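Local coordinates for protein chorismatase (PDB 4BPS) that hydrolyses chorismate to pyruvate and a dihydroxy-dihydrobenzoate, a step in the biosynthesis of the immunosuppressant polyketides FK506 and FK520, at residues Thr60-Thr65 with Gly188-Phe193; Trp138-Gly143 with Lys297-Arg302; Thr180-His185 with Leu336-Gly341; Asp307-Val312 with Val323-Thr328. All coordinates share one frame; numbering follows the deposited sequence.

Contact 1: residues Thr60-Thr65 with Gly188-Phe193; sequences TAVHTT and GITCVF
Thr-190 packs against Thr-60 and Val-62 where two β-sheets of the molecule meet, strand 57-62 belonging to a five-stranded sheet and strand 189-196 to a six-stranded one. No hydrogen bond crosses between the two segments here; β-branched side chains make the contact. Val-62 gives one methyl: its CG1 lies 3.7 Å from Thr-190 OG1 and equally close to Thr-190 CG2, so that a single branch meets both arms of the threonine obliquely. That reach follows from the valine torsion (chi1 -69°), which sets CG1 opposite its own carbonyl carbon. Thr-60 comes in differently, methyl against methyl and tip to tip, with its CG2 4.0 Å from Thr-190 CG2. The strands themselves stand well apart here, the CA atoms of Val-62 and Thr-190 being 7.5 Å from each other.

In the next shell, the hydroxyl of Thr-60 is bonded to the carbonyl oxygen of Asp-50 and to the guanidinium of Arg-104, which probably helps hold the side chain's rotation, with its methyl turned to the other sheet. Arg-104 also bonds to Ala-61 O and packs on Thr-190, linking the two strands indirectly. Val-62 is flanked by Ile-42 and His-44 of the adjoining strand and by Tyr-140, and all three touching residues are buried. Beyond Val-62 the chain turns aside at His-63, the centre of an inverse gamma turn, in which Thr-64 N makes a weak hydrogen bond of 3.1 Å to Val-62 O.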
loop_
_atom_site.group_PDB
_atom_site.type_symbol
_atom_site.label_atom_id
_atom_site.label_comp_id
_atom_site.label_asym_id
_atom_site.label_seq_id
_atom_site.Cartn_x
_atom_site.Cartn_y
_atom_site.Cartn_z
ATOM N N THR A 60 -14.188 -0.707 3.089
ATOM C CA THR A 60 -14.092 -1.980 3.777
ATOM C C THR A 60 -13.285 -1.765 5.049
ATOM O O THR A 60 -12.607 -0.753 5.195
ATOM C CB THR A 60 -13.449 -3.071 2.896
ATOM O OG1 THR A 60 -13.780 -4.375 3.402
ATOM C CG2 THR A 60 -11.931 -2.961 2.828
ATOM N N ALA A 61 -13.351 -2.736 5.962
ATOM C CA ALA A 61 -12.545 -2.732 7.164
ATOM C C ALA A 61 -11.544 -3.864 7.094
ATOM O O ALA A 61 -11.898 -4.983 6.693
ATOM C CB ALA A 61 -13.422 -2.884 8.397
ATOM N N VAL A 62 -10.303 -3.575 7.490
ATOM C CA VAL A 62 -9.267 -4.603 7.546
ATOM C C VAL A 62 -8.739 -4.728 8.965
ATOM O O VAL A 62 -8.717 -3.753 9.738
ATOM C CB VAL A 62 -8.101 -4.302 6.542
ATOM C CG1 VAL A 62 -8.588 -4.473 5.107
ATOM C CG2 VAL A 62 -7.503 -2.892 6.774
ATOM N N HIS A 63 -8.357 -5.945 9.308
ATOM C CA HIS A 63 -7.986 -6.272 10.688
ATOM C C HIS A 63 -6.473 -6.107 10.854
ATOM O O HIS A 63 -5.718 -7.078 10.957
ATOM C CB HIS A 63 -8.473 -7.672 11.038
ATOM C CG HIS A 63 -8.394 -8.002 12.498
ATOM N ND1 HIS A 63 -9.032 -9.090 13.044
ATOM C CD2 HIS A 63 -7.729 -7.395 13.518
ATOM C CE1 HIS A 63 -8.778 -9.130 14.339
ATOM N NE2 HIS A 63 -7.988 -8.116 14.653
ATOM N N THR A 64 -6.053 -4.850 10.878
ATOM C CA THR A 64 -4.637 -4.511 10.842
ATOM C C THR A 64 -4.064 -4.075 12.189
ATOM O O THR A 64 -2.877 -3.724 12.264
ATOM C CB THR A 64 -4.374 -3.444 9.808
ATOM O OG1 THR A 64 -5.347 -2.405 9.995
ATOM C CG2 THR A 64 -4.465 -4.028 8.392
ATOM N N THR A 65 -4.860 -4.146 13.261
ATOM C CA THR A 65 -4.300 -3.937 14.591
ATOM C C THR A 65 -5.102 -4.688 15.642
ATOM O O THR A 65 -6.097 -5.327 15.319
ATOM C CB THR A 65 -4.115 -2.438 14.896
ATOM O OG1 THR A 65 -3.166 -2.322 15.981
ATOM C CG2 THR A 65 -5.463 -1.768 15.200
ATOM N N GLY A 188 -8.916 -13.005 5.341
ATOM C CA GLY A 188 -8.413 -13.298 4.003
ATOM C C GLY A 188 -7.488 -12.210 3.471
ATOM O O GLY A 188 -6.678 -11.634 4.203
ATOM N N ILE A 189 -7.593 -11.942 2.171
ATOM C CA ILE A 189 -6.699 -11.002 1.511
ATOM C C ILE A 189 -7.526 -9.866 0.924
ATOM O O ILE A 189 -8.450 -10.100 0.158
ATOM C CB ILE A 189 -5.842 -11.670 0.442
ATOM C CG1 ILE A 189 -4.968 -12.773 1.075
ATOM C CG2 ILE A 189 -4.964 -10.624 -0.266
ATOM C CD1 ILE A 189 -4.028 -13.479 0.132
ATOM N N THR A 190 -7.157 -8.631 1.288
ATOM C CA THR A 190 -7.807 -7.422 0.797
ATOM C C THR A 190 -6.799 -6.641 -0.045
ATOM O O THR A 190 -5.665 -6.425 0.389
ATOM C CB THR A 190 -8.287 -6.558 1.964
ATOM O OG1 THR A 190 -9.164 -7.306 2.802
ATOM C CG2 THR A 190 -9.018 -5.301 1.503
ATOM N N CYS A 191 -7.252 -6.209 -1.217
ATOM C CA CYS A 191 -6.459 -5.395 -2.129
ATOM C C CYS A 191 -7.130 -4.038 -2.345
ATOM O O CYS A 191 -8.337 -3.955 -2.624
ATOM C CB CYS A 191 -6.307 -6.111 -3.471
ATOM S SG CYS A 191 -5.426 -5.166 -4.759
ATOM N N VAL A 192 -6.336 -2.979 -2.171
ATOM C CA VAL A 192 -6.773 -1.616 -2.414
ATOM C C VAL A 192 -5.889 -1.064 -3.515
ATOM O O VAL A 192 -4.691 -1.338 -3.519
ATOM C CB VAL A 192 -6.614 -0.766 -1.121
ATOM C CG1 VAL A 192 -7.091 0.664 -1.316
ATOM C CG2 VAL A 192 -7.300 -1.426 0.060
ATOM N N PHE A 193 -6.435 -0.254 -4.421
ATOM C CA PHE A 193 -5.588 0.308 -5.464
ATOM C C PHE A 193 -6.070 1.670 -5.940
ATOM O O PHE A 193 -7.275 2.003 -5.858
ATOM C CB PHE A 193 -5.453 -0.646 -6.673
ATOM C CG PHE A 193 -6.750 -0.896 -7.388
ATOM C CD1 PHE A 193 -7.620 -1.891 -6.946
ATOM C CD2 PHE A 193 -7.107 -0.134 -8.497
ATOM C CE1 PHE A 193 -8.822 -2.116 -7.591
ATOM C CE2 PHE A 193 -8.305 -0.358 -9.148
ATOM C CZ PHE A 193 -9.164 -1.351 -8.683
#

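Contact 2: residues Trp138-Gly143 with Lys297-Arg302; sequences WNYVSG and KVYVRR
The phenol of Tyr-140 receives the ammonium group of Lys-297 at its edge, near the ring plane, in a hydrogen bond of 2.8 Å from NZ to OH. The two side chains cross at about a right angle. Lys-297 does not run straight: bends at chi2 and chi3 (the latter 62°) curl the chain so that NZ reaches both Tyr-140 OH and the neighbourhood of the Trp-138 indole, whose NE1 is 3.7 Å from NZ. This ammonium approaches the indole obliquely, and it forms salt bridges with Glu-74 and Glu-340. The carboxylate of Glu-340 also accepts from Trp-138 NE1, and so lies among the polar ends of both strands.

Tyr-299 arrives across Tyr-140, again nearly perpendicular, and brings its hydroxyl close to the ring plane, with OH 3.9 Å from Tyr-140 CE1. This hydroxyl is hydrogen-bonded to OE1 of Glu-340, which helps hold the ring in place. Long side chains are needed because the strand axes run 13.1 Å apart at closest approach, inclined by 25°.

Tyr-299 also borders the catalytic centre, the nearest atoms of its side chain and that of the proton acceptor Glu-338 being about 4 Å apart. The arrangement is a buried polar cluster at the interface of two sheets of a chorismatase with the YjgF fold, beside the ligand pocket to which Asn-139 of the first strand belongs.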
loop_
_atom_site.group_PDB
_atom_site.type_symbol
_atom_site.label_atom_id
_atom_site.label_comp_id
_atom_site.label_asym_id
_atom_site.label_seq_id
_atom_site.Cartn_x
_atom_site.Cartn_y
_atom_site.Cartn_z
ATOM N N TRP A 138 -2.231 -1.894 -2.259
ATOM C CA TRP A 138 -2.027 -2.388 -0.899
ATOM C C TRP A 138 -2.627 -3.783 -0.821
ATOM O O TRP A 138 -3.699 -4.038 -1.376
ATOM C CB TRP A 138 -2.733 -1.532 0.137
ATOM C CG TRP A 138 -2.232 -0.124 0.336
ATOM C CD1 TRP A 138 -1.442 0.316 1.356
ATOM C CD2 TRP A 138 -2.548 1.043 -0.472
ATOM N NE1 TRP A 138 -1.256 1.680 1.250
ATOM C CE2 TRP A 138 -1.907 2.146 0.137
ATOM C CE3 TRP A 138 -3.314 1.261 -1.623
ATOM C CZ2 TRP A 138 -2.014 3.453 -0.363
ATOM C CZ3 TRP A 138 -3.416 2.555 -2.117
ATOM C CH2 TRP A 138 -2.775 3.636 -1.481
ATOM N N ASN A 139 -1.952 -4.649 -0.076
ATOM C CA ASN A 139 -2.394 -6.023 0.161
ATOM C C ASN A 139 -2.334 -6.280 1.659
ATOM O O ASN A 139 -1.254 -6.268 2.256
ATOM C CB ASN A 139 -1.486 -7.031 -0.563
ATOM C CG ASN A 139 -1.293 -6.685 -2.024
ATOM O OD1 ASN A 139 -2.140 -6.998 -2.849
ATOM N ND2 ASN A 139 -0.176 -6.009 -2.348
ATOM N N TYR A 140 -3.514 -6.495 2.241
ATOM C CA TYR A 140 -3.654 -6.789 3.679
ATOM C C TYR A 140 -3.952 -8.284 3.756
ATOM O O TYR A 140 -5.042 -8.719 3.371
ATOM C CB TYR A 140 -4.758 -5.943 4.295
ATOM C CG TYR A 140 -4.495 -4.446 4.144
ATOM C CD1 TYR A 140 -3.545 -3.818 4.944
ATOM C CD2 TYR A 140 -5.164 -3.672 3.204
ATOM C CE1 TYR A 140 -3.283 -2.474 4.835
ATOM C CE2 TYR A 140 -4.915 -2.314 3.078
ATOM C CZ TYR A 140 -3.974 -1.713 3.900
ATOM O OH TYR A 140 -3.680 -0.382 3.835
ATOM N N VAL A 141 -2.956 -9.058 4.206
ATOM C CA VAL A 141 -2.918 -10.510 4.023
ATOM C C VAL A 141 -3.076 -11.181 5.378
ATOM O O VAL A 141 -2.139 -11.196 6.172
ATOM C CB VAL A 141 -1.587 -10.922 3.342
ATOM C CG1 VAL A 141 -1.518 -12.450 3.150
ATOM C CG2 VAL A 141 -1.400 -10.209 1.993
ATOM N N SER A 142 -4.250 -11.754 5.640
ATOM C CA SER A 142 -4.488 -12.445 6.887
ATOM C C SER A 142 -3.513 -13.615 7.091
ATOM O O SER A 142 -3.386 -14.497 6.244
ATOM C CB SER A 142 -5.887 -12.989 6.896
ATOM O OG SER A 142 -6.130 -13.711 8.084
ATOM N N GLY A 143 -2.816 -13.621 8.217
ATOM C CA GLY A 143 -1.915 -14.725 8.518
ATOM C C GLY A 143 -0.734 -14.779 7.566
ATOM O O GLY A 143 -0.341 -15.870 7.129
ATOM N N LYS A 297 1.802 5.197 7.777
ATOM C CA LYS A 297 1.421 4.039 8.575
ATOM C C LYS A 297 2.689 3.281 8.926
ATOM O O LYS A 297 3.531 3.039 8.049
ATOM C CB LYS A 297 0.419 3.149 7.842
ATOM C CG LYS A 297 -0.951 3.847 7.743
ATOM C CD LYS A 297 -1.654 3.639 6.422
ATOM C CE LYS A 297 -1.943 2.198 6.191
ATOM N NZ LYS A 297 -2.306 1.944 4.740
ATOM N N VAL A 298 2.805 2.929 10.200
ATOM C CA VAL A 298 3.973 2.258 10.740
ATOM C C VAL A 298 3.483 0.914 11.303
ATOM O O VAL A 298 2.739 0.899 12.284
ATOM C CB VAL A 298 4.647 3.122 11.837
ATOM C CG1 VAL A 298 5.859 2.382 12.412
ATOM C CG2 VAL A 298 5.059 4.477 11.278
ATOM N N TYR A 299 3.863 -0.171 10.634
ATOM C CA TYR A 299 3.426 -1.500 11.017
ATOM C C TYR A 299 4.476 -2.116 11.905
ATOM O O TYR A 299 5.664 -2.089 11.551
ATOM C CB TYR A 299 3.265 -2.349 9.768
ATOM C CG TYR A 299 2.382 -1.763 8.684
ATOM C CD1 TYR A 299 0.990 -1.772 8.799
ATOM C CD2 TYR A 299 2.930 -1.240 7.506
ATOM C CE1 TYR A 299 0.175 -1.285 7.779
ATOM C CE2 TYR A 299 2.130 -0.749 6.476
ATOM C CZ TYR A 299 0.744 -0.783 6.622
ATOM O OH TYR A 299 -0.094 -0.345 5.630
ATOM N N VAL A 300 4.059 -2.646 13.060
ATOM C CA VAL A 300 4.995 -3.147 14.060
ATOM C C VAL A 300 4.562 -4.532 14.495
ATOM O O VAL A 300 3.413 -4.740 14.912
ATOM C CB VAL A 300 5.037 -2.219 15.300
ATOM C CG1 VAL A 300 6.059 -2.705 16.301
ATOM C CG2 VAL A 300 5.363 -0.760 14.870
ATOM N N ARG A 301 5.483 -5.496 14.404
ATOM C CA ARG A 301 5.146 -6.895 14.658
ATOM C C ARG A 301 4.776 -7.186 16.117
ATOM O O ARG A 301 3.800 -7.910 16.375
ATOM C CB ARG A 301 6.320 -7.784 14.229
ATOM C CG ARG A 301 6.136 -9.274 14.586
ATOM C CD ARG A 301 7.281 -10.116 14.038
ATOM N NE ARG A 301 7.341 -10.096 12.582
ATOM C CZ ARG A 301 6.596 -10.874 11.790
ATOM N NH1 ARG A 301 5.762 -11.780 12.299
ATOM N NH2 ARG A 301 6.673 -10.713 10.466
ATOM N N ARG A 302 5.589 -6.695 17.051
ATOM C CA ARG A 302 5.404 -6.995 18.476
ATOM C C ARG A 302 4.792 -5.835 19.242
ATOM O O ARG A 302 5.250 -4.695 19.120
ATOM C CB ARG A 302 6.737 -7.317 19.151
ATOM C CG ARG A 302 7.501 -8.461 18.507
ATOM C CD ARG A 302 8.547 -9.018 19.484
ATOM N NE ARG A 302 9.424 -7.962 19.995
ATOM C CZ ARG A 302 10.308 -8.106 20.984
ATOM N NH1 ARG A 302 10.450 -9.279 21.606
ATOM N NH2 ARG A 302 11.051 -7.058 21.379
#

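Contact 3: residues Thr180-His185 with Leu336-Gly341. With 3EB (3-(2-carboxyethyl)benzoic acid), chain B.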
loop_
_atom_site.group_PDB
_atom_site.type_symbol
_atom_site.label_atom_id
_atom_site.label_comp_id
_atom_site.label_asym_id
_atom_site.label_seq_id
_atom_site.Cartn_x
_atom_site.Cartn_y
_atom_site.Cartn_z
ATOM N N THR A 180 2.220 -2.237 -0.700
ATOM C CA THR A 180 2.337 -2.764 0.655
ATOM C C THR A 180 1.882 -4.209 0.637
ATOM O O THR A 180 0.876 -4.521 -0.009
ATOM C CB THR A 180 1.451 -1.968 1.599
ATOM O OG1 THR A 180 1.969 -0.637 1.651
ATOM C CG2 THR A 180 1.383 -2.561 3.003
ATOM N N GLY A 181 2.620 -5.080 1.338
ATOM C CA GLY A 181 2.252 -6.478 1.541
ATOM C C GLY A 181 2.400 -6.754 3.024
ATOM O O GLY A 181 3.512 -6.985 3.506
ATOM N N ILE A 182 1.299 -6.690 3.765
ATOM C CA ILE A 182 1.381 -6.615 5.217
ATOM C C ILE A 182 0.347 -7.553 5.819
ATOM O O ILE A 182 -0.633 -7.896 5.150
ATOM C CB ILE A 182 1.166 -5.129 5.662
ATOM C CG1 ILE A 182 1.759 -4.870 7.034
ATOM C CG2 ILE A 182 -0.326 -4.725 5.586
ATOM C CD1 ILE A 182 3.268 -4.815 7.003
ATOM N N GLY A 183 0.552 -7.973 7.068
ATOM C CA GLY A 183 -0.362 -8.915 7.697
ATOM C C GLY A 183 -1.670 -8.299 8.136
ATOM O O GLY A 183 -1.812 -7.089 8.331
ATOM N N ALA A 184 -2.636 -9.188 8.305
ATOM C CA ALA A 184 -3.868 -8.889 9.020
ATOM C C ALA A 184 -4.149 -10.053 9.977
ATOM O O ALA A 184 -3.668 -11.170 9.782
ATOM C CB ALA A 184 -5.033 -8.689 8.034
ATOM N N HIS A 185 -4.997 -9.795 10.970
ATOM C CA HIS A 185 -5.275 -10.780 12.010
ATOM C C HIS A 185 -6.527 -11.619 11.715
ATOM O O HIS A 185 -6.911 -12.448 12.535
ATOM C CB HIS A 185 -5.434 -10.096 13.368
ATOM C CG HIS A 185 -4.225 -9.312 13.778
ATOM N ND1 HIS A 185 -3.156 -9.886 14.428
ATOM C CD2 HIS A 185 -3.898 -8.010 13.574
ATOM C CE1 HIS A 185 -2.229 -8.958 14.629
ATOM N NE2 HIS A 185 -2.651 -7.818 14.112
ATOM N N LEU A 336 10.485 -6.716 11.441
ATOM C CA LEU A 336 9.853 -6.342 12.693
ATOM C C LEU A 336 9.046 -5.053 12.615
ATOM O O LEU A 336 8.283 -4.731 13.538
ATOM C CB LEU A 336 10.940 -6.170 13.760
ATOM C CG LEU A 336 11.857 -7.388 13.941
ATOM C CD1 LEU A 336 12.999 -7.064 14.887
ATOM C CD2 LEU A 336 11.066 -8.585 14.425
ATOM N N VAL A 337 9.255 -4.286 11.537
ATOM C CA VAL A 337 8.660 -2.963 11.397
ATOM C C VAL A 337 8.712 -2.561 9.934
ATOM O O VAL A 337 9.661 -2.928 9.218
ATOM C CB VAL A 337 9.420 -1.930 12.271
ATOM C CG1 VAL A 337 10.945 -1.886 11.962
ATOM C CG2 VAL A 337 8.785 -0.524 12.148
ATOM N N GLU A 338 7.701 -1.827 9.466
ATOM C CA GLU A 338 7.767 -1.199 8.154
ATOM C C GLU A 338 7.018 0.128 8.206
ATOM O O GLU A 338 6.135 0.313 9.050
ATOM C CB GLU A 338 7.094 -2.033 7.079
ATOM C CG GLU A 338 7.869 -3.223 6.664
ATOM C CD GLU A 338 7.223 -3.889 5.472
ATOM O OE1 GLU A 338 5.969 -3.764 5.320
ATOM O OE2 GLU A 338 7.923 -4.536 4.684
ATOM N N ILE A 339 7.358 1.028 7.290
ATOM C CA ILE A 339 6.750 2.337 7.230
ATOM C C ILE A 339 6.381 2.660 5.784
ATOM O O ILE A 339 7.202 2.472 4.883
ATOM C CB ILE A 339 7.708 3.421 7.758
ATOM C CG1 ILE A 339 8.255 3.052 9.139
ATOM C CG2 ILE A 339 7.012 4.780 7.808
ATOM C CD1 ILE A 339 9.678 2.638 9.144
ATOM N N GLU A 340 5.153 3.151 5.570
ATOM C CA GLU A 340 4.746 3.701 4.289
ATOM C C GLU A 340 4.314 5.155 4.506
ATOM O O GLU A 340 4.050 5.586 5.628
ATOM C CB GLU A 340 3.583 2.896 3.676
ATOM C CG GLU A 340 2.304 2.959 4.479
ATOM C CD GLU A 340 1.166 2.193 3.825
ATOM O OE1 GLU A 340 1.271 0.957 3.693
ATOM O OE2 GLU A 340 0.143 2.834 3.431
ATOM N N GLY A 341 4.150 5.899 3.416
ATOM C CA GLY A 341 3.641 7.244 3.509
ATOM C C GLY A 341 3.650 7.893 2.130
ATOM O O GLY A 341 3.894 7.235 1.121
HETATM C C 3EB B . 10.399 -5.901 1.025
HETATM O O 3EB B . 10.428 -6.899 0.297
HETATM C CA 3EB B . 9.587 -5.860 2.289
HETATM O OAB 3EB B . 4.662 -7.939 -1.412
HETATM O OAD 3EB B . 3.544 -6.089 -1.916
HETATM C CAE 3EB B . 7.258 -4.373 1.005
HETATM C CAF 3EB B . 6.355 -3.746 0.156
HETATM C CAG 3EB B . 7.257 -5.762 1.141
HETATM C CAH 3EB B . 5.432 -4.490 -0.558
HETATM C CAL 3EB B . 4.485 -6.709 -1.291
HETATM C CAM 3EB B . 6.333 -6.497 0.398
HETATM C CAN 3EB B . 5.431 -5.878 -0.467
HETATM O OXT 3EB B . 11.107 -4.851 0.783
HETATM C C2 3EB B . 8.188 -6.483 2.103
HETATM O O HOH W 1 4.959 -4.810 3.110
#
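Thr-180 and Glu-340 form the direct polar link between strands 178-184 and 337-343: the threonine OG1 donates to Glu-340 OE1 over 2.7 Å, reaching the oxygen from above the carboxylate plane, 46° out of it. The same hydroxyl is also bonded to Arg-136.

A second link runs through water 1. It donates to Gly-181 O and to Glu-338 OE1, each at 2.6 Å, and accepts from Gly-181 N, so three bonds anchor it beside the proton acceptor. Glu-338, extended beyond CG, places its other oxygen against the side arm of the bound 3-(2-carboxyethyl)benzoic acid, OE2 lying 3.2 Å from the methylene carbon CA. The ligand ring rests close to the bare backbone of Gly-181, whose N is 3.4 Å from ligand atom CAN. Tyr-155, Arg-162, Tyr-215 and Arg-228 bind the ligand's polar groups.

Van der Waals contact is slight: the methyl CD1 of Ile-182 lies 3.4 Å from the carboxylate oxygen OE1 of Glu-338, the two side chains passing in opposite directions.

Strand 178-184 is the outer strand of its sheet beside strand 133-142, whereas strand 337-343 lies between strands 239-249 and 296-300, with helix 259-274 packed on Val-337 and Ile-339.

Contact 4: residues Asp307-Val312 with Val323-Thr328; sequences DTVRRV and VALLHT
Leu-325 lies beneath the guanidinium of Arg-310, its CD2 3.9 Å from the plane of the group and over its centre. The leucine has the most surface buried by the contact and touches the arginine at several points: CB is 3.8 Å from Arg-310 NH2, and CD2 is as near to Arg-310 CB. Arg-310 starts with CG opposite its backbone N (chi1 -169°), then bends at chi3 (-59°), which folds the guanidinium back over the leucine.

The pairing belongs to a β-α-β unit, in which helix 306-314 joins the parallel neighbours 296-300 and 323-327 and packs on them. With one face of the guanidinium on a methyl, its edge is turned to water. Arg-310 NH1 donates over 3.1 Å to water 2, which also accepts from Leu-325 N, while water 3, bound weakly by NH2, donates to Leu-325 O. Water 4 donates to Val-323 O at 2.6 Å and is a weak partner of NH1.

Val-309, one position earlier on the helix, faces the sheet more directly. Its CG1 meets Leu-325 CD2 at 4.4 Å, and it also packs on Val-298 and Val-300 of the neighbouring strand.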
loop_
_atom_site.group_PDB
_atom_site.type_symbol
_atom_site.label_atom_id
_atom_site.label_comp_id
_atom_site.label_asym_id
_atom_site.label_seq_id
_atom_site.Cartn_x
_atom_site.Cartn_y
_atom_site.Cartn_z
ATOM N N ASP A 307 5.928 1.257 21.300
ATOM C CA ASP A 307 6.395 2.537 21.827
ATOM C C ASP A 307 7.855 2.806 21.429
ATOM O O ASP A 307 8.214 3.936 21.165
ATOM C CB ASP A 307 6.226 2.628 23.333
ATOM C CG ASP A 307 6.301 4.066 23.816
ATOM O OD1 ASP A 307 5.444 4.884 23.398
ATOM O OD2 ASP A 307 7.227 4.389 24.586
ATOM N N THR A 308 8.683 1.769 21.396
ATOM C CA THR A 308 10.059 1.894 20.952
ATOM C C THR A 308 10.080 2.503 19.545
ATOM O O THR A 308 10.798 3.477 19.270
ATOM C CB THR A 308 10.743 0.513 20.950
ATOM O OG1 THR A 308 10.725 -0.018 22.278
ATOM C CG2 THR A 308 12.185 0.611 20.463
ATOM N N VAL A 309 9.274 1.929 18.664
ATOM C CA VAL A 309 9.211 2.407 17.297
ATOM C C VAL A 309 8.629 3.816 17.198
ATOM O O VAL A 309 9.139 4.646 16.440
ATOM C CB VAL A 309 8.421 1.402 16.427
ATOM C CG1 VAL A 309 8.053 1.990 15.071
ATOM C CG2 VAL A 309 9.215 0.120 16.258
ATOM N N ARG A 310 7.586 4.085 17.972
ATOM C CA ARG A 310 6.983 5.413 17.976
ATOM C C ARG A 310 8.051 6.474 18.265
ATOM O O ARG A 310 8.088 7.517 17.602
ATOM C CB ARG A 310 5.867 5.504 19.015
ATOM C CG ARG A 310 5.048 6.778 18.868
ATOM C CD ARG A 310 3.913 6.867 19.902
ATOM N NE ARG A 310 2.974 5.737 19.819
ATOM C CZ ARG A 310 1.983 5.634 18.936
ATOM N NH1 ARG A 310 1.767 6.604 18.054
ATOM N NH2 ARG A 310 1.191 4.566 18.946
ATOM N N ARG A 311 8.919 6.190 19.236
ATOM C CA ARG A 311 9.932 7.154 19.645
ATOM C C ARG A 311 11.013 7.331 18.573
ATOM O O ARG A 311 11.463 8.458 18.323
ATOM C CB ARG A 311 10.542 6.768 21.009
ATOM C CG ARG A 311 9.527 6.872 22.161
ATOM C CD ARG A 311 10.141 6.751 23.563
ATOM N NE ARG A 311 11.266 5.822 23.623
ATOM C CZ ARG A 311 11.176 4.542 23.978
ATOM N NH1 ARG A 311 9.998 4.022 24.309
ATOM N NH2 ARG A 311 12.269 3.780 24.000
ATOM N N VAL A 312 11.429 6.247 17.926
ATOM C CA VAL A 312 12.381 6.351 16.840
ATOM C C VAL A 312 11.818 7.197 15.717
ATOM O O VAL A 312 12.514 8.073 15.170
ATOM C CB VAL A 312 12.767 4.947 16.307
ATOM C CG1 VAL A 312 13.583 5.063 15.032
ATOM C CG2 VAL A 312 13.532 4.146 17.361
ATOM N N VAL A 323 0.626 10.227 11.664
ATOM C CA VAL A 323 1.325 8.955 11.791
ATOM C C VAL A 323 0.422 7.998 12.560
ATOM O O VAL A 323 -0.104 8.361 13.606
ATOM C CB VAL A 323 2.685 9.130 12.525
ATOM C CG1 VAL A 323 3.406 7.820 12.618
ATOM C CG2 VAL A 323 3.589 10.149 11.824
ATOM N N ALA A 324 0.186 6.824 11.993
ATOM C CA ALA A 324 -0.629 5.800 12.637
ATOM C C ALA A 324 0.194 4.540 12.802
ATOM O O ALA A 324 0.702 3.986 11.824
ATOM C CB ALA A 324 -1.845 5.488 11.786
ATOM N N LEU A 325 0.313 4.067 14.040
ATOM C CA LEU A 325 0.999 2.796 14.310
ATOM C C LEU A 325 -0.036 1.679 14.361
ATOM O O LEU A 325 -1.101 1.844 14.950
ATOM C CB LEU A 325 1.807 2.854 15.614
ATOM C CG LEU A 325 3.271 3.303 15.446
ATOM C CD1 LEU A 325 3.338 4.761 15.030
ATOM C CD2 LEU A 325 4.081 3.065 16.704
ATOM N N LEU A 326 0.284 0.556 13.727
ATOM C CA LEU A 326 -0.610 -0.599 13.630
ATOM C C LEU A 326 0.182 -1.840 14.035
ATOM O O LEU A 326 1.261 -2.081 13.497
ATOM C CB LEU A 326 -1.138 -0.735 12.203
ATOM C CG LEU A 326 -2.082 0.397 11.746
ATOM C CD1 LEU A 326 -2.271 0.347 10.227
ATOM C CD2 LEU A 326 -3.426 0.306 12.465
ATOM N N HIS A 327 -0.383 -2.632 14.943
ATOM C CA HIS A 327 0.252 -3.829 15.450
ATOM C C HIS A 327 -0.126 -4.999 14.552
ATOM O O HIS A 327 -1.277 -5.479 14.632
ATOM C CB HIS A 327 -0.210 -4.072 16.872
ATOM C CG HIS A 327 0.304 -5.339 17.440
ATOM N ND1 HIS A 327 -0.414 -6.091 18.338
ATOM C CD2 HIS A 327 1.457 -6.011 17.199
ATOM C CE1 HIS A 327 0.290 -7.165 18.647
ATOM N NE2 HIS A 327 1.424 -7.144 17.967
ATOM N N THR A 328 0.783 -5.440 13.685
ATOM C CA THR A 328 0.474 -6.501 12.737
ATOM C C THR A 328 1.784 -7.051 12.154
ATOM O O THR A 328 2.836 -6.429 12.263
ATOM C CB THR A 328 -0.471 -5.965 11.647
ATOM O OG1 THR A 328 -1.129 -7.069 11.012
ATOM C CG2 THR A 328 0.275 -5.109 10.619
HETATM O O HOH W 2 -0.647 5.594 16.371
HETATM O O HOH W 3 -0.638 2.759 17.824
HETATM O O HOH W 4 -0.602 8.175 16.101
#

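In the fold
Contacts 1, 2 and 3 interlock along the chain, their segments alternating, whereas contact 4 is nested inside the loop closed by contact 3. Strands 189-196, 133-142 and 178-184, neighbours in one sheet, supply a segment each to contacts 1, 2 and 3; strands 337-343, 296-300 and 323-327, adjacent in another, serve contacts 3, 2 and 4. Contacts 2 and 3, with centres about 4 Å apart, thus join these two sheets and bring pocket residues far apart in sequence to one site. The centre of contact 1 lies about 9 Å from that of contact 2, on the side of the five-stranded sheet, and that of contact 4 about 11 Å from that of contact 3; both are packing further out.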